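Local coordinates for Lmo0488 protein (Listeria monocytogenes serovar 1/2a, PDB 5TED) that binds shikimate through its effector-binding domain, the part described here, and as a LysR-type regulator activates transcription of protocatechuate biosynthesis genes, at residues L79-E85 with N164-I170; L97-A101 with L121-I127; Y103-F108 with Y149-P155. All coordinates share one frame; numbering follows the deposited sequence.

Interaction 1. Residues L79-E85 with N164-I170; sequences LVVVVAE and NVKVLSI
Val81 and Leu168 face each other across two antiparallel strands and are joined by a pair of backbone bonds. Val81 N gives its hydrogen to Leu168 O at 3.0 Å, and Leu168 N returns one to Val81 O at 2.7 Å. Both side chains lie on the same face of the sheet as Val83, and methyl CD1 of Leu168 packs 4.1 Å from Val83 CG1, the two side chains crossing at about a right angle. Ile170 completes this patch: its CG1 rests 4.0 Å from Val81 CG2. With chi1 at -63°, CG1 stands opposite the carbonyl carbon and carries CD1 to within 3.5 Å of Leu79 O, an oxygen that a water ties to Ile170 N.

The strands belong to the mixed sheet of the LysR effector-binding domain, whose fold is that of the periplasmic binding proteins. On its other edge, segment 79-85 bonds through Val80 and Val82 to strand 152-155. The opposite face is covered by helix 138-146, where Val142 and Val145 sit on Val165; there Val82 CG1 meets Val165 CB at 3.6 Å. Lys166 turns its end out of the contact, its NZ held by Tyr92 O, Ala90 O and a salt bridge to Asp93. Past the regular pairing, Glu85 N reaches Asn164 O at 3.1 Å through a bent bond (135° at the hydrogen), approaching from 39° above the carbonyl plane.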
loop_
_atom_site.group_PDB
_atom_site.type_symbol
_atom_site.label_atom_id
_atom_site.label_comp_id
_atom_site.label_asym_id
_atom_site.label_seq_id
_atom_site.Cartn_x
_atom_site.Cartn_y
_atom_site.Cartn_z
ATOM N N LEU A 79 10.133 -12.602 -9.861
ATOM C CA LEU A 79 10.100 -11.342 -10.589
ATOM C C LEU A 79 9.549 -11.557 -11.997
ATOM O O LEU A 79 9.913 -12.518 -12.676
ATOM C CB LEU A 79 11.497 -10.735 -10.656
ATOM C CG LEU A 79 11.995 -10.172 -9.328
ATOM C CD1 LEU A 79 13.316 -9.424 -9.555
ATOM C CD2 LEU A 79 10.915 -9.288 -8.704
ATOM N N VAL A 80 8.646 -10.662 -12.419
ATOM C CA VAL A 80 8.039 -10.701 -13.742
ATOM C C VAL A 80 8.121 -9.309 -14.352
ATOM O O VAL A 80 8.343 -8.317 -13.659
ATOM C CB VAL A 80 6.565 -11.165 -13.704
ATOM C CG1 VAL A 80 6.468 -12.630 -13.377
ATOM C CG2 VAL A 80 5.747 -10.317 -12.694
ATOM N N VAL A 81 7.906 -9.239 -15.661
ATOM C CA VAL A 81 7.742 -7.963 -16.349
ATOM C C VAL A 81 6.257 -7.773 -16.642
ATOM O O VAL A 81 5.586 -8.704 -17.119
ATOM C CB VAL A 81 8.599 -7.899 -17.627
ATOM C CG1 VAL A 81 8.208 -6.694 -18.468
ATOM C CG2 VAL A 81 10.087 -7.813 -17.268
ATOM N N VAL A 82 5.738 -6.579 -16.326
ATOM C CA VAL A 82 4.321 -6.258 -16.445
ATOM C C VAL A 82 4.171 -5.100 -17.428
ATOM O O VAL A 82 4.864 -4.084 -17.318
ATOM C CB VAL A 82 3.703 -5.911 -15.076
ATOM C CG1 VAL A 82 2.209 -5.784 -15.191
ATOM C CG2 VAL A 82 4.085 -6.973 -14.044
ATOM N N VAL A 83 3.266 -5.257 -18.391
ATOM C CA VAL A 83 3.091 -4.290 -19.460
ATOM C C VAL A 83 1.604 -4.097 -19.673
ATOM O O VAL A 83 0.801 -4.971 -19.334
ATOM C CB VAL A 83 3.788 -4.748 -20.774
ATOM C CG1 VAL A 83 5.261 -5.055 -20.515
ATOM C CG2 VAL A 83 3.094 -5.972 -21.367
ATOM N N ALA A 84 1.232 -2.935 -20.212
ATOM C CA ALA A 84 -0.174 -2.721 -20.521
ATOM C C ALA A 84 -0.643 -3.789 -21.504
ATOM O O ALA A 84 0.140 -4.345 -22.276
ATOM C CB ALA A 84 -0.403 -1.319 -21.091
ATOM N N GLU A 85 -1.941 -4.076 -21.475
ATOM C CA GLU A 85 -2.454 -5.211 -22.227
ATOM C C GLU A 85 -2.331 -5.032 -23.737
ATOM O O GLU A 85 -2.395 -6.023 -24.466
ATOM C CB GLU A 85 -3.895 -5.490 -21.777
ATOM C CG GLU A 85 -4.923 -4.449 -22.171
ATOM C CD GLU A 85 -6.312 -4.777 -21.634
ATOM O OE1 GLU A 85 -7.200 -3.907 -21.732
ATOM O OE2 GLU A 85 -6.511 -5.887 -21.090
ATOM N N ASN A 164 -5.538 -4.206 -16.260
ATOM C CA ASN A 164 -5.478 -4.392 -17.712
ATOM C C ASN A 164 -4.018 -4.498 -18.150
ATOM O O ASN A 164 -3.485 -3.645 -18.866
ATOM C CB ASN A 164 -6.170 -3.238 -18.420
ATOM C CG ASN A 164 -7.580 -3.038 -17.954
ATOM O OD1 ASN A 164 -8.308 -3.998 -17.749
ATOM N ND2 ASN A 164 -7.983 -1.780 -17.792
ATOM N N VAL A 165 -3.371 -5.583 -17.707
ATOM C CA VAL A 165 -1.945 -5.793 -17.938
ATOM C C VAL A 165 -1.689 -7.243 -18.324
ATOM O O VAL A 165 -2.464 -8.148 -17.996
ATOM C CB VAL A 165 -1.084 -5.425 -16.700
ATOM C CG1 VAL A 165 -1.249 -3.953 -16.326
ATOM C CG2 VAL A 165 -1.447 -6.321 -15.508
ATOM N N LYS A 166 -0.590 -7.454 -19.034
ATOM C CA LYS A 166 -0.081 -8.778 -19.360
ATOM C C LYS A 166 1.144 -9.033 -18.500
ATOM O O LYS A 166 2.047 -8.193 -18.458
ATOM C CB LYS A 166 0.285 -8.862 -20.847
ATOM C CG LYS A 166 1.017 -10.128 -21.266
ATOM C CD LYS A 166 0.127 -11.357 -21.191
ATOM C CE LYS A 166 0.775 -12.566 -21.871
ATOM N NZ LYS A 166 0.737 -12.488 -23.366
ATOM N N VAL A 167 1.192 -10.188 -17.834
ATOM C CA VAL A 167 2.319 -10.542 -16.976
ATOM C C VAL A 167 3.235 -11.472 -17.760
ATOM O O VAL A 167 2.793 -12.519 -18.253
ATOM C CB VAL A 167 1.846 -11.192 -15.659
ATOM C CG1 VAL A 167 3.037 -11.619 -14.805
ATOM C CG2 VAL A 167 0.948 -10.245 -14.869
ATOM N N LEU A 168 4.507 -11.095 -17.889
ATOM C CA LEU A 168 5.479 -11.837 -18.690
ATOM C C LEU A 168 6.509 -12.468 -17.776
ATOM O O LEU A 168 7.136 -11.772 -16.968
ATOM C CB LEU A 168 6.202 -10.927 -19.689
ATOM C CG LEU A 168 5.267 -10.122 -20.584
ATOM C CD1 LEU A 168 5.996 -8.993 -21.269
ATOM C CD2 LEU A 168 4.601 -11.060 -21.584
ATOM N N SER A 169 6.714 -13.772 -17.923
ATOM C CA SER A 169 7.774 -14.410 -17.164
ATOM C C SER A 169 9.120 -14.053 -17.785
ATOM O O SER A 169 9.215 -13.762 -18.983
ATOM C CB SER A 169 7.562 -15.931 -17.100
ATOM O OG SER A 169 7.805 -16.538 -18.351
ATOM N N ILE A 170 10.156 -14.052 -16.950
ATOM C CA ILE A 170 11.500 -13.638 -17.335
ATOM C C ILE A 170 12.339 -14.891 -17.561
ATOM O O ILE A 170 12.655 -15.625 -16.617
ATOM C CB ILE A 170 12.139 -12.733 -16.269
ATOM C CG1 ILE A 170 11.344 -11.427 -16.096
ATOM C CG2 ILE A 170 13.597 -12.465 -16.603
ATOM C CD1 ILE A 170 11.803 -10.571 -14.920
HETATM O O HOH W 1 9.493 -14.859 -14.219
#

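Interaction 2. Residues L97-A101 with L121-I127; sequences LQDTA and LFAEINI
The Schellman motif that ends helix 115-124 lies where Ile125 and Ile127 pack against Leu97 and Gln98 of a short 3-10 turn. Asn126, with positive phi, is its C-prime residue; Ile127 N bonds back to Phe122 O at 2.9 Å, and Asn126 N to Ala123 O. This fold-back brings Ile127 round to the turn, where its CD1 packs toward Gln98 and lies 4.3 Å from Ala101 CB. Ile125, just before the reversal, closes on Leu97 instead: its CD1 comes in at 3.7 Å from Leu97 CB, at about a right angle to the leucine side chain. The CG of Leu97 is swung away from its own backbone N (chi1 -164°), which puts CD2 over the Phe122 ring, 3.9 Å above the plane and displaced toward the rim, in a CH-pi contact. The same methyl lies 3.8 Å from Leu121 CB.

Within the turn, Leu97 O accepts both Thr100 N and Thr100 OG1, the hydroxyl at 2.7 Å. OG1 lies near the plane of the Phe122 ring, at its edge, and is also hydrogen-bonded to Tyr105 OH. The Leu97 backbone bonds to Glu172 as well, and Pro173 packs on Leu97 and Ile125. With no hydrogen bond crossing from turn to helix end, the contact rests on the fit of its side chains and the burial of apolar surface.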
loop_
_atom_site.group_PDB
_atom_site.type_symbol
_atom_site.label_atom_id
_atom_site.label_comp_id
_atom_site.label_asym_id
_atom_site.label_seq_id
_atom_site.Cartn_x
_atom_site.Cartn_y
_atom_site.Cartn_z
ATOM N N LEU A 97 15.078 -10.135 -20.146
ATOM C CA LEU A 97 15.022 -8.770 -19.626
ATOM C C LEU A 97 15.512 -7.772 -20.669
ATOM O O LEU A 97 14.971 -6.664 -20.785
ATOM C CB LEU A 97 15.822 -8.645 -18.327
ATOM C CG LEU A 97 15.578 -7.414 -17.452
ATOM C CD1 LEU A 97 14.091 -7.260 -17.158
ATOM C CD2 LEU A 97 16.362 -7.544 -16.144
ATOM N N GLN A 98 16.507 -8.162 -21.474
ATOM C CA GLN A 98 17.004 -7.240 -22.485
ATOM C C GLN A 98 15.957 -6.932 -23.551
ATOM O O GLN A 98 16.125 -5.966 -24.300
ATOM C CB GLN A 98 18.273 -7.771 -23.167
ATOM C CG GLN A 98 18.096 -9.074 -23.922
ATOM C CD GLN A 98 19.377 -9.546 -24.595
ATOM O OE1 GLN A 98 20.471 -9.032 -24.327
ATOM N NE2 GLN A 98 19.240 -10.509 -25.500
ATOM N N ASP A 99 14.892 -7.732 -23.658
ATOM C CA ASP A 99 13.843 -7.393 -24.616
ATOM C C ASP A 99 13.092 -6.127 -24.230
ATOM O O ASP A 99 12.279 -5.646 -25.031
ATOM C CB ASP A 99 12.851 -8.558 -24.762
ATOM C CG ASP A 99 13.481 -9.802 -25.358
ATOM O OD1 ASP A 99 14.466 -9.669 -26.120
ATOM O OD2 ASP A 99 12.992 -10.921 -25.058
ATOM N N THR A 100 13.336 -5.585 -23.031
ATOM C CA THR A 100 12.660 -4.380 -22.550
ATOM C C THR A 100 13.464 -3.113 -22.794
ATOM O O THR A 100 13.022 -2.030 -22.387
ATOM C CB THR A 100 12.355 -4.478 -21.038
ATOM O OG1 THR A 100 13.578 -4.419 -20.288
ATOM C CG2 THR A 100 11.623 -5.771 -20.706
ATOM N N ALA A 101 14.628 -3.226 -23.442
ATOM C CA ALA A 101 15.579 -2.119 -23.488
ATOM C C ALA A 101 14.954 -0.840 -24.031
ATOM O O ALA A 101 15.276 0.259 -23.568
ATOM C CB ALA A 101 16.798 -2.508 -24.323
ATOM N N LEU A 121 20.317 -7.363 -11.963
ATOM C CA LEU A 121 19.839 -8.028 -13.172
ATOM C C LEU A 121 20.113 -7.181 -14.412
ATOM O O LEU A 121 20.527 -7.704 -15.452
ATOM C CB LEU A 121 18.344 -8.329 -13.047
ATOM C CG LEU A 121 17.908 -9.281 -11.930
ATOM C CD1 LEU A 121 16.394 -9.541 -11.981
ATOM C CD2 LEU A 121 18.676 -10.576 -12.065
ATOM N N PHE A 122 19.872 -5.870 -14.326
ATOM C CA PHE A 122 20.143 -4.998 -15.467
ATOM C C PHE A 122 21.638 -4.840 -15.693
ATOM O O PHE A 122 22.096 -4.780 -16.842
ATOM C CB PHE A 122 19.498 -3.617 -15.266
ATOM C CG PHE A 122 18.010 -3.592 -15.485
ATOM C CD1 PHE A 122 17.474 -3.762 -16.756
ATOM C CD2 PHE A 122 17.143 -3.354 -14.421
ATOM C CE1 PHE A 122 16.096 -3.749 -16.956
ATOM C CE2 PHE A 122 15.760 -3.318 -14.612
ATOM C CZ PHE A 122 15.237 -3.511 -15.885
ATOM N N ALA A 123 22.416 -4.745 -14.614
ATOM C CA ALA A 123 23.864 -4.656 -14.772
ATOM C C ALA A 123 24.430 -5.943 -15.363
ATOM O O ALA A 123 25.365 -5.904 -16.172
ATOM C CB ALA A 123 24.517 -4.326 -13.433
ATOM N N GLU A 124 23.879 -7.093 -14.971
ATOM C CA GLU A 124 24.360 -8.365 -15.509
ATOM C C GLU A 124 24.250 -8.403 -17.027
ATOM O O GLU A 124 25.165 -8.873 -17.711
ATOM C CB GLU A 124 23.573 -9.525 -14.907
ATOM C CG GLU A 124 23.935 -10.873 -15.483
ATOM C CD GLU A 124 23.268 -12.013 -14.747
ATOM O OE1 GLU A 124 22.715 -11.774 -13.648
ATOM O OE2 GLU A 124 23.300 -13.149 -15.268
ATOM N N ILE A 125 23.133 -7.924 -17.569
ATOM C CA ILE A 125 22.905 -7.932 -19.010
ATOM C C ILE A 125 23.385 -6.611 -19.606
ATOM O O ILE A 125 23.101 -6.299 -20.769
ATOM C CB ILE A 125 21.425 -8.219 -19.332
ATOM C CG1 ILE A 125 20.511 -7.175 -18.681
ATOM C CG2 ILE A 125 21.040 -9.613 -18.852
ATOM C CD1 ILE A 125 19.080 -7.195 -19.200
ATOM N N ASN A 126 24.101 -5.822 -18.803
ATOM C CA ASN A 126 24.724 -4.570 -19.248
ATOM C C ASN A 126 23.730 -3.658 -19.971
ATOM O O ASN A 126 23.989 -3.161 -21.066
ATOM C CB ASN A 126 25.942 -4.868 -20.130
ATOM C CG ASN A 126 27.009 -3.791 -20.038
ATOM O OD1 ASN A 126 27.749 -3.717 -19.054
ATOM N ND2 ASN A 126 27.099 -2.956 -21.070
ATOM N N ILE A 127 22.587 -3.418 -19.336
ATOM C CA ILE A 127 21.545 -2.545 -19.864
ATOM C C ILE A 127 21.246 -1.462 -18.840
ATOM O O ILE A 127 21.178 -1.736 -17.634
ATOM C CB ILE A 127 20.265 -3.327 -20.223
ATOM C CG1 ILE A 127 20.514 -4.208 -21.444
ATOM C CG2 ILE A 127 19.088 -2.385 -20.439
ATOM C CD1 ILE A 127 19.290 -4.977 -21.879
#

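Interaction 3. Residues Y103-F108 with Y149-P155; sequences YSYIFF and YGISIMP. With SKM ((3R,4S,5R)-3,4,5-trihydroxycyclohex-1-ene-1-carboxylic acid), chain D.
Ile151 bridges its backbone to strand 104-108 at Tyr105, the single point where the two segments pair before strand 152-155 diverges. Both strands lie in one of the two alpha/beta lobes of a type 2 periplasmic-binding-protein fold, which hold the effector between them.

The hydrogen bonds are few and nearly straight. Ile151 N donates to Ser104 O at 2.9 Å, and Ile151 O takes the hydrogen of Ile106 N at 2.7 Å, so one residue grips the backbone on either side of Tyr105. Water extends the contact both ways: past the bridge one molecule donates to Ile106 O and Ile153 O together, and before it another links Ser104 OG to Tyr149 O.

The apolar contacts centre on the Tyr105 ring. CG1 of Ile151 stands between its backbone N and carbonyl carbon (chi1 67°), which lifts it over the middle of the ring, 3.9 Å above the plane, in a CH-pi contact; CD1 extends from there toward Tyr103 CB. Ile153 CG2 lies 4.0 Å from Tyr105 CE2. Beside the bridge, Ile106 CD1 makes van der Waals contact with the Gly150 backbone, 3.6 Å from its N. Helix 138-146 covers Ile106, and Tyr149 also packs on Val22 of the second subunit.

At the other end the contact opens into the shikimate pocket. Phe108 CE2 lies 4.0 Å from Met154 CB, the two side chains crossing at about a right angle. Asp138 OD1 and Ser61 OG are among the atoms that hydrogen-bond shikimate. Phe108 CD1 comes within 3.4 Å of shikimate O7, and Pro155 CG within 3.6 Å of O11.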
loop_
_atom_site.group_PDB
_atom_site.type_symbol
_atom_site.label_atom_id
_atom_site.label_comp_id
_atom_site.label_asym_id
_atom_site.label_seq_id
_atom_site.Cartn_x
_atom_site.Cartn_y
_atom_site.Cartn_z
ATOM N N TYR A 103 11.962 0.391 -23.778
ATOM C CA TYR A 103 10.722 0.857 -23.167
ATOM C C TYR A 103 10.945 1.552 -21.831
ATOM O O TYR A 103 11.884 1.243 -21.094
ATOM C CB TYR A 103 9.753 -0.309 -23.011
ATOM C CG TYR A 103 9.442 -0.902 -24.351
ATOM C CD1 TYR A 103 8.717 -0.175 -25.286
ATOM C CD2 TYR A 103 9.907 -2.162 -24.709
ATOM C CE1 TYR A 103 8.441 -0.698 -26.530
ATOM C CE2 TYR A 103 9.629 -2.690 -25.945
ATOM C CZ TYR A 103 8.908 -1.953 -26.855
ATOM O OH TYR A 103 8.637 -2.479 -28.092
ATOM N N SER A 104 10.065 2.512 -21.538
ATOM C CA SER A 104 10.170 3.322 -20.326
ATOM C C SER A 104 9.586 2.604 -19.106
ATOM O O SER A 104 8.446 2.121 -19.136
ATOM C CB SER A 104 9.467 4.667 -20.520
ATOM O OG SER A 104 9.551 5.432 -19.332
ATOM N N TYR A 105 10.351 2.585 -18.010
ATOM C CA TYR A 105 9.969 1.869 -16.804
ATOM C C TYR A 105 9.283 2.769 -15.790
ATOM O O TYR A 105 9.601 3.955 -15.648
ATOM C CB TYR A 105 11.189 1.247 -16.127
ATOM C CG TYR A 105 11.488 -0.144 -16.600
ATOM C CD1 TYR A 105 12.240 -0.352 -17.755
ATOM C CD2 TYR A 105 11.033 -1.251 -15.892
ATOM C CE1 TYR A 105 12.520 -1.626 -18.207
ATOM C CE2 TYR A 105 11.317 -2.529 -16.322
ATOM C CZ TYR A 105 12.070 -2.707 -17.473
ATOM O OH TYR A 105 12.330 -3.967 -17.909
ATOM N N ILE A 106 8.343 2.160 -15.077
ATOM C CA ILE A 106 7.906 2.601 -13.761
ATOM C C ILE A 106 8.769 1.789 -12.804
ATOM O O ILE A 106 8.569 0.581 -12.644
ATOM C CB ILE A 106 6.415 2.343 -13.542
ATOM C CG1 ILE A 106 5.586 3.157 -14.543
ATOM C CG2 ILE A 106 6.026 2.648 -12.091
ATOM C CD1 ILE A 106 4.348 2.443 -14.987
ATOM N N PHE A 107 9.768 2.440 -12.219
ATOM C CA PHE A 107 10.835 1.795 -11.467
ATOM C C PHE A 107 10.597 1.931 -9.969
ATOM O O PHE A 107 9.961 2.885 -9.514
ATOM C CB PHE A 107 12.183 2.434 -11.832
ATOM C CG PHE A 107 13.294 1.444 -12.098
ATOM C CD1 PHE A 107 13.269 0.642 -13.221
ATOM C CD2 PHE A 107 14.386 1.353 -11.240
ATOM C CE1 PHE A 107 14.309 -0.250 -13.484
ATOM C CE2 PHE A 107 15.413 0.462 -11.484
ATOM C CZ PHE A 107 15.374 -0.345 -12.612
ATOM N N PHE A 108 11.096 0.960 -9.202
ATOM C CA PHE A 108 11.046 1.083 -7.749
ATOM C C PHE A 108 12.007 2.160 -7.267
ATOM O O PHE A 108 13.130 2.275 -7.765
ATOM C CB PHE A 108 11.400 -0.246 -7.080
ATOM C CG PHE A 108 10.262 -1.234 -7.062
ATOM C CD1 PHE A 108 9.148 -1.018 -6.272
ATOM C CD2 PHE A 108 10.296 -2.364 -7.874
ATOM C CE1 PHE A 108 8.087 -1.921 -6.272
ATOM C CE2 PHE A 108 9.243 -3.258 -7.879
ATOM C CZ PHE A 108 8.143 -3.041 -7.077
ATOM N N TYR A 149 1.323 3.924 -18.782
ATOM C CA TYR A 149 2.268 4.984 -18.470
ATOM C C TYR A 149 3.707 4.478 -18.515
ATOM O O TYR A 149 4.637 5.284 -18.624
ATOM C CB TYR A 149 1.938 5.607 -17.104
ATOM C CG TYR A 149 2.699 6.898 -16.872
ATOM C CD1 TYR A 149 2.467 8.025 -17.662
ATOM C CD2 TYR A 149 3.663 6.981 -15.888
ATOM C CE1 TYR A 149 3.187 9.209 -17.463
ATOM C CE2 TYR A 149 4.385 8.155 -15.672
ATOM C CZ TYR A 149 4.143 9.263 -16.458
ATOM O OH TYR A 149 4.872 10.412 -16.234
ATOM N N GLY A 150 3.902 3.167 -18.465
ATOM C CA GLY A 150 5.222 2.575 -18.565
ATOM C C GLY A 150 5.089 1.074 -18.430
ATOM O O GLY A 150 3.980 0.534 -18.345
ATOM N N ILE A 151 6.234 0.397 -18.411
ATOM C CA ILE A 151 6.287 -1.023 -18.079
ATOM C C ILE A 151 6.960 -1.158 -16.717
ATOM O O ILE A 151 7.516 -0.203 -16.180
ATOM C CB ILE A 151 7.027 -1.858 -19.144
ATOM C CG1 ILE A 151 8.519 -1.501 -19.187
ATOM C CG2 ILE A 151 6.349 -1.728 -20.520
ATOM C CD1 ILE A 151 9.328 -2.464 -20.087
ATOM N N SER A 152 6.953 -2.374 -16.171
ATOM C CA SER A 152 7.633 -2.543 -14.893
ATOM C C SER A 152 8.178 -3.961 -14.753
ATOM O O SER A 152 7.732 -4.889 -15.429
ATOM C CB SER A 152 6.694 -2.217 -13.721
ATOM O OG SER A 152 5.786 -3.283 -13.495
ATOM N N ILE A 153 9.169 -4.103 -13.869
ATOM C CA ILE A 153 9.582 -5.391 -13.317
ATOM C C ILE A 153 9.218 -5.381 -11.839
ATOM O O ILE A 153 9.556 -4.434 -11.123
ATOM C CB ILE A 153 11.087 -5.634 -13.516
ATOM C CG1 ILE A 153 11.523 -6.945 -12.856
ATOM C CG2 ILE A 153 11.891 -4.484 -12.928
ATOM C CD1 ILE A 153 12.981 -7.311 -13.143
ATOM N N MET A 154 8.521 -6.414 -11.377
ATOM C CA MET A 154 7.983 -6.401 -10.020
ATOM C C MET A 154 7.678 -7.834 -9.609
ATOM O O MET A 154 7.686 -8.738 -10.446
ATOM C CB MET A 154 6.723 -5.524 -9.923
ATOM C CG MET A 154 5.561 -6.004 -10.759
ATOM S SD MET A 154 4.202 -4.804 -10.907
ATOM C CE MET A 154 3.776 -4.550 -9.180
ATOM N N PRO A 155 7.394 -8.070 -8.327
ATOM C CA PRO A 155 7.026 -9.425 -7.897
ATOM C C PRO A 155 5.702 -9.847 -8.506
ATOM O O PRO A 155 4.771 -9.049 -8.627
ATOM C CB PRO A 155 6.907 -9.310 -6.366
ATOM C CG PRO A 155 7.416 -7.986 -5.995
ATOM C CD PRO A 155 7.337 -7.101 -7.222
HETATM O O12 SKM D . 6.605 -3.605 -1.875
HETATM C C8 SKM D . 7.555 -2.977 -2.730
HETATM C C6 SKM D . 8.270 -2.010 -2.067
HETATM O O7 SKM D . 9.228 -1.391 -2.926
HETATM C C5 SKM D . 9.135 -2.590 -0.785
HETATM C C4 SKM D . 9.957 -3.755 -1.131
HETATM C C1 SKM D . 11.135 -4.199 -0.250
HETATM O O2 SKM D . 11.637 -3.369 0.561
HETATM O O3 SKM D . 11.603 -5.374 -0.356
HETATM C C10 SKM D . 9.570 -4.620 -2.423
HETATM C C9 SKM D . 8.591 -4.152 -3.356
HETATM O O11 SKM D . 7.834 -5.222 -3.762
HETATM O O HOH W 2 7.263 5.997 -17.570
HETATM O O HOH W 3 9.800 -1.754 -11.937
#

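All three contacts lie in the same half of the domain. Interaction 3 is the most deeply buried and the one that reaches shikimate. Interactions 1 and 2 are partly buried: interaction 1 runs out to an exposed end at Glu85 and Asn164, interaction 2 to an exposed Gln98. Strand 152-155 of interaction 3 belongs to the sheet of interaction 1, while 104-108 lies in another; Val83 CG1 packs on Ile151 CG2 between them. Interaction 2 packs on both, with Leu97 CD1 against Val81 CG2 and the Phe122 ring against Phe107. The chemistry shifts accordingly: regular antiparallel backbone pairing in interaction 1, one backbone bridge supplemented by water and ring contacts in interaction 3, and side-chain packing in interaction 2.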